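Side-chain contacts in laccase (Uncultured bacterium, PDB 4F7K), which probably couples the oxidation of phenolic and related substrates to the reduction of dioxygen to water, as an extracellular multicopper oxidase: residues V59-L64 against G117-E122; I341-D346 against H351-H356. All coordinates share one frame; numbering follows the deposited sequence.

Overall arrangement
The two contacts illustrate how a probable copper site between domains can be built on ordinary sandwich packing. The centre of contact 1 lies about 8 Å and that of contact 2 about 16 Å from the centre of the chain, and the two centres are about 21 Å apart. They belong to different cupredoxin-like parts of the chain, yet 59-64 and 351-356 meet through histidines. His60 NE2 and His354 NE2 stand 3.0 Å apart, probably hydrogen-bonded, and His60 stacks on His356, His62 on His354. By family resemblance this cluster probably belongs to the trinuclear copper site. Contact 1 packs through residues flanking its histidines, contact 2 near His351, probably a type 1 copper ligand.

Contact 1: V59-L64 against G117-E122; sequences VHWHGL and GPLIVE
Leu119 meets Trp61 and Leu64 with the two branches of its fork. CD1 of Leu119 comes within 3.7 Å of Trp61 CE3, approaching the indole obliquely, and the two side chains cross at about a right angle. Toward Leu64 the meeting is tip to tip, Leu64 CD2 lying 4.0 Å from Leu119 CD2 and 4.2 Å from Leu119 CD1. With Leu119 CG anti to the backbone N (chi1 -173°), the fork is carried across to both partners. All three residues are buried, and the contact between them is wholly apolar.

Trp61 is steadied on its own strand by Val59, whose CG1 sits over one face of the indole, near its rim. The edge-to-face ring of Tyr89 and the inclined ring of Phe91 add aromatic neighbours. Leu64 is brought back beside Trp61 by a type II turn from Trp61 to Leu64, closed by a weak bond of 3.3 Å from Leu64 N to Trp61 O; Gly63 takes the positive phi (96°) that this turn needs. Strand 97-103 runs between the two segments in the sheet, pairing with Leu119 through Phe99 and with His62 through Trp100.

From the facing sheet, Phe45 packs on Leu119 and Ile47 on Trp61. This is the interior of a cupredoxin beta-sandwich, and it backs the His-Trp-His-Gly motif characteristic of multicopper oxidases.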
loop_
_atom_site.group_PDB
_atom_site.type_symbol
_atom_site.label_atom_id
_atom_site.label_comp_id
_atom_site.label_asym_id
_atom_site.label_seq_id
_atom_site.Cartn_x
_atom_site.Cartn_y
_atom_site.Cartn_z
ATOM N N VAL A 59 11.792 6.246 7.072
ATOM C CA VAL A 59 10.601 5.430 6.867
ATOM C C VAL A 59 9.344 6.283 6.605
ATOM O O VAL A 59 9.065 7.223 7.351
ATOM C CB VAL A 59 10.347 4.475 8.041
ATOM C CG1 VAL A 59 9.119 3.591 7.748
ATOM C CG2 VAL A 59 11.590 3.555 8.293
ATOM N N HIS A 60 8.629 5.975 5.512
ATOM C CA HIS A 60 7.356 6.622 5.197
ATOM C C HIS A 60 6.204 5.711 5.635
ATOM O O HIS A 60 6.226 4.518 5.393
ATOM C CB HIS A 60 7.254 6.987 3.710
ATOM C CG HIS A 60 5.944 7.595 3.328
ATOM N ND1 HIS A 60 5.409 8.681 3.991
ATOM C CD2 HIS A 60 5.061 7.283 2.347
ATOM C CE1 HIS A 60 4.243 9.000 3.454
ATOM N NE2 HIS A 60 4.014 8.177 2.446
ATOM N N TRP A 61 5.225 6.280 6.317
ATOM C CA TRP A 61 4.047 5.558 6.755
ATOM C C TRP A 61 2.987 5.892 5.708
ATOM O O TRP A 61 2.386 6.961 5.738
ATOM C CB TRP A 61 3.667 5.953 8.210
ATOM C CG TRP A 61 4.899 6.078 9.025
ATOM C CD1 TRP A 61 5.659 7.200 9.191
ATOM C CD2 TRP A 61 5.610 5.010 9.684
ATOM N NE1 TRP A 61 6.770 6.915 9.954
ATOM C CE2 TRP A 61 6.771 5.576 10.259
ATOM C CE3 TRP A 61 5.349 3.644 9.880
ATOM C CZ2 TRP A 61 7.701 4.814 10.987
ATOM C CZ3 TRP A 61 6.260 2.885 10.628
ATOM C CH2 TRP A 61 7.427 3.475 11.162
ATOM N N HIS A 62 2.773 4.948 4.797
ATOM C CA HIS A 62 2.043 5.165 3.543
ATOM C C HIS A 62 0.518 5.223 3.721
ATOM O O HIS A 62 -0.108 4.216 4.027
ATOM C CB HIS A 62 2.444 4.068 2.521
ATOM C CG HIS A 62 2.055 4.406 1.113
ATOM N ND1 HIS A 62 2.980 4.624 0.125
ATOM C CD2 HIS A 62 0.839 4.614 0.542
ATOM C CE1 HIS A 62 2.361 4.940 -1.004
ATOM N NE2 HIS A 62 1.059 4.919 -0.781
ATOM N N GLY A 63 -0.070 6.408 3.571
ATOM C CA GLY A 63 -1.512 6.638 3.864
ATOM C C GLY A 63 -1.875 7.189 5.241
ATOM O O GLY A 63 -3.056 7.453 5.556
ATOM N N LEU A 64 -0.877 7.381 6.084
ATOM C CA LEU A 64 -1.153 7.880 7.423
ATOM C C LEU A 64 -1.369 9.389 7.335
ATOM O O LEU A 64 -0.497 10.119 6.882
ATOM C CB LEU A 64 -0.013 7.519 8.390
ATOM C CG LEU A 64 -0.004 6.160 9.126
ATOM C CD1 LEU A 64 -1.269 5.957 9.968
ATOM C CD2 LEU A 64 0.191 4.958 8.206
ATOM N N GLY A 117 6.691 -3.220 5.080
ATOM C CA GLY A 117 5.785 -4.098 5.774
ATOM C C GLY A 117 4.422 -3.417 5.973
ATOM O O GLY A 117 4.221 -2.245 5.583
ATOM N N PRO A 118 3.488 -4.148 6.582
ATOM C CA PRO A 118 2.141 -3.695 6.779
ATOM C C PRO A 118 1.948 -2.998 8.119
ATOM O O PRO A 118 2.599 -3.321 9.132
ATOM C CB PRO A 118 1.342 -4.988 6.721
ATOM C CG PRO A 118 2.283 -6.010 7.291
ATOM C CD PRO A 118 3.654 -5.575 6.949
ATOM N N LEU A 119 1.058 -2.018 8.094
ATOM C CA LEU A 119 0.660 -1.280 9.274
ATOM C C LEU A 119 -0.867 -1.339 9.360
ATOM O O LEU A 119 -1.557 -0.790 8.510
ATOM C CB LEU A 119 1.158 0.177 9.198
ATOM C CG LEU A 119 0.958 1.048 10.457
ATOM C CD1 LEU A 119 2.038 2.087 10.584
ATOM C CD2 LEU A 119 -0.418 1.711 10.521
ATOM N N ILE A 120 -1.365 -2.016 10.398
ATOM C CA ILE A 120 -2.773 -2.194 10.620
ATOM C C ILE A 120 -3.271 -1.313 11.779
ATOM O O ILE A 120 -2.789 -1.406 12.914
ATOM C CB ILE A 120 -3.128 -3.686 10.840
ATOM C CG1 ILE A 120 -2.556 -4.572 9.714
ATOM C CG2 ILE A 120 -4.634 -3.858 10.914
ATOM C CD1 ILE A 120 -3.050 -4.223 8.290
ATOM N N VAL A 121 -4.206 -0.421 11.466
ATOM C CA VAL A 121 -4.916 0.350 12.494
ATOM C C VAL A 121 -6.310 -0.257 12.691
ATOM O O VAL A 121 -7.115 -0.255 11.784
ATOM C CB VAL A 121 -5.060 1.823 12.112
ATOM C CG1 VAL A 121 -5.647 2.614 13.296
ATOM C CG2 VAL A 121 -3.728 2.424 11.684
ATOM N N GLU A 122 -6.562 -0.803 13.878
ATOM C CA GLU A 122 -7.756 -1.594 14.148
ATOM C C GLU A 122 -8.975 -0.719 14.419
ATOM O O GLU A 122 -8.832 0.353 15.001
ATOM C CB GLU A 122 -7.532 -2.449 15.378
ATOM C CG GLU A 122 -6.330 -3.381 15.307
ATOM C CD GLU A 122 -6.174 -4.108 16.619
ATOM O OE1 GLU A 122 -7.210 -4.251 17.326
ATOM O OE2 GLU A 122 -5.044 -4.509 16.961
#

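Contact 2: I341-D346 against H351-H356; sequences IRLVND and HGIHLH
Two different first torsions bring Asn345 and His351 together: the amide carbon CG of Asn345 is anti to the backbone N (chi1 -171°), whereas CG of His351 is anti to the carbonyl carbon (chi1 -78°). The amide thereby comes obliquely to ND1 of His351, with the two planes 80° apart. Asn345 ND2 lies 3.4 Å and Asn345 OD1 3.6 Å from His351 ND1.

The clear polar partners lie just outside. Phe349 O accepts from both Asn345 ND2 and His351 ND1; Val378 O also bonds Asn345 ND2, while Thr347 OG1 bonds Asn345 OD1. Replacing Asn345 by an alanine removes the amide, and is likely to leave Val378 O and Thr347 OG1 without these mates, Phe349 O with one donor fewer, and a gap beside the imidazole.

Farther along, Leu343 and Ile353 slide past each other in opposite directions, with Leu343 CD1 4.2 Å from Ile353 CG2. Their strands belong to two different sheets of a cupredoxin-like sandwich, and Leu296 packs on Asn345, His351 and Ile353.

His351 opens the His-x-x-His-x-His motif of this family and, as in relatives, is probably a type 1 copper ligand. Its bond to Phe349 O implies that a metal using ND1 would probably have to compete with that carbonyl.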
loop_
_atom_site.group_PDB
_atom_site.type_symbol
_atom_site.label_atom_id
_atom_site.label_comp_id
_atom_site.label_asym_id
_atom_site.label_seq_id
_atom_site.Cartn_x
_atom_site.Cartn_y
_atom_site.Cartn_z
ATOM N N ILE A 341 -6.605 18.905 -8.631
ATOM C CA ILE A 341 -5.345 18.758 -9.340
ATOM C C ILE A 341 -5.584 17.955 -10.610
ATOM O O ILE A 341 -6.113 16.848 -10.557
ATOM C CB ILE A 341 -4.208 18.110 -8.469
ATOM C CG1 ILE A 341 -4.039 18.914 -7.176
ATOM C CG2 ILE A 341 -2.889 18.073 -9.269
ATOM C CD1 ILE A 341 -3.009 18.379 -6.196
ATOM N N ARG A 342 -5.234 18.549 -11.744
ATOM C CA ARG A 342 -5.252 17.861 -13.016
ATOM C C ARG A 342 -3.895 17.244 -13.213
ATOM O O ARG A 342 -2.884 17.949 -13.176
ATOM C CB ARG A 342 -5.520 18.845 -14.143
ATOM C CG ARG A 342 -5.596 18.211 -15.515
ATOM C CD ARG A 342 -6.548 18.989 -16.434
ATOM N NE ARG A 342 -7.945 18.718 -16.099
ATOM C CZ ARG A 342 -8.995 19.244 -16.727
ATOM N NH1 ARG A 342 -8.824 20.080 -17.745
ATOM N NH2 ARG A 342 -10.220 18.928 -16.336
ATOM N N LEU A 343 -3.883 15.932 -13.417
ATOM C CA LEU A 343 -2.647 15.164 -13.615
ATOM C C LEU A 343 -2.540 14.752 -15.074
ATOM O O LEU A 343 -3.330 13.939 -15.556
ATOM C CB LEU A 343 -2.652 13.929 -12.715
ATOM C CG LEU A 343 -2.748 14.244 -11.219
ATOM C CD1 LEU A 343 -3.171 12.996 -10.453
ATOM C CD2 LEU A 343 -1.414 14.784 -10.681
ATOM N N VAL A 344 -1.589 15.338 -15.786
ATOM C CA VAL A 344 -1.457 15.124 -17.226
ATOM C C VAL A 344 -0.281 14.177 -17.491
ATOM O O VAL A 344 0.873 14.505 -17.236
ATOM C CB VAL A 344 -1.296 16.474 -17.987
ATOM C CG1 VAL A 344 -1.174 16.272 -19.507
ATOM C CG2 VAL A 344 -2.479 17.426 -17.674
ATOM N N ASN A 345 -0.593 12.977 -17.960
ATOM C CA ASN A 345 0.439 12.024 -18.369
ATOM C C ASN A 345 0.593 11.988 -19.885
ATOM O O ASN A 345 -0.101 11.232 -20.550
ATOM C CB ASN A 345 0.117 10.617 -17.846
ATOM C CG ASN A 345 1.268 9.629 -18.067
ATOM O OD1 ASN A 345 2.292 9.955 -18.673
ATOM N ND2 ASN A 345 1.092 8.416 -17.579
ATOM N N ASP A 346 1.501 12.795 -20.429
ATOM C CA ASP A 346 1.791 12.757 -21.861
ATOM C C ASP A 346 3.057 11.965 -22.229
ATOM O O ASP A 346 3.712 12.276 -23.234
ATOM C CB ASP A 346 1.822 14.180 -22.456
ATOM C CG ASP A 346 2.691 15.147 -21.643
ATOM O OD1 ASP A 346 3.303 14.713 -20.627
ATOM O OD2 ASP A 346 2.745 16.344 -22.016
ATOM N N HIS A 351 2.057 6.324 -14.695
ATOM C CA HIS A 351 2.722 6.846 -13.526
ATOM C C HIS A 351 1.879 6.563 -12.311
ATOM O O HIS A 351 0.660 6.732 -12.365
ATOM C CB HIS A 351 2.869 8.367 -13.592
ATOM C CG HIS A 351 3.976 8.839 -14.472
ATOM N ND1 HIS A 351 4.041 8.525 -15.815
ATOM C CD2 HIS A 351 5.052 9.620 -14.211
ATOM C CE1 HIS A 351 5.119 9.084 -16.345
ATOM N NE2 HIS A 351 5.743 9.764 -15.397
ATOM N N GLY A 352 2.527 6.119 -11.234
ATOM C CA GLY A 352 1.888 5.990 -9.948
ATOM C C GLY A 352 1.986 7.318 -9.204
ATOM O O GLY A 352 3.043 7.945 -9.176
ATOM N N ILE A 353 0.909 7.765 -8.613
ATOM C CA ILE A 353 0.902 9.093 -7.967
ATOM C C ILE A 353 0.510 8.971 -6.516
ATOM O O ILE A 353 -0.580 8.512 -6.219
ATOM C CB ILE A 353 -0.154 9.995 -8.641
ATOM C CG1 ILE A 353 0.056 9.997 -10.173
ATOM C CG2 ILE A 353 -0.207 11.413 -8.006
ATOM C CD1 ILE A 353 1.015 11.110 -10.701
ATOM N N HIS A 354 1.379 9.405 -5.613
ATOM C CA HIS A 354 1.077 9.309 -4.184
ATOM C C HIS A 354 1.195 10.671 -3.457
ATOM O O HIS A 354 2.239 11.319 -3.520
ATOM C CB HIS A 354 1.937 8.210 -3.562
ATOM C CG HIS A 354 1.856 8.136 -2.065
ATOM N ND1 HIS A 354 0.659 8.145 -1.376
ATOM C CD2 HIS A 354 2.831 8.020 -1.128
ATOM C CE1 HIS A 354 0.901 8.062 -0.079
ATOM N NE2 HIS A 354 2.210 7.986 0.096
ATOM N N LEU A 355 0.117 11.097 -2.797
ATOM C CA LEU A 355 0.085 12.373 -2.087
ATOM C C LEU A 355 0.212 12.157 -0.596
ATOM O O LEU A 355 -0.567 11.408 -0.004
ATOM C CB LEU A 355 -1.213 13.160 -2.372
ATOM C CG LEU A 355 -1.309 14.468 -1.586
ATOM C CD1 LEU A 355 -0.210 15.473 -2.063
ATOM C CD2 LEU A 355 -2.701 15.073 -1.662
ATOM N N HIS A 356 1.208 12.810 0.002
ATOM C CA HIS A 356 1.544 12.556 1.405
ATOM C C HIS A 356 0.583 13.320 2.340
ATOM O O HIS A 356 0.156 14.435 2.032
ATOM C CB HIS A 356 3.012 12.940 1.691
ATOM C CG HIS A 356 4.020 11.940 1.188
ATOM N ND1 HIS A 356 5.156 11.608 1.898
ATOM C CD2 HIS A 356 4.053 11.191 0.061
ATOM C CE1 HIS A 356 5.863 10.723 1.217
ATOM N NE2 HIS A 356 5.214 10.450 0.100
#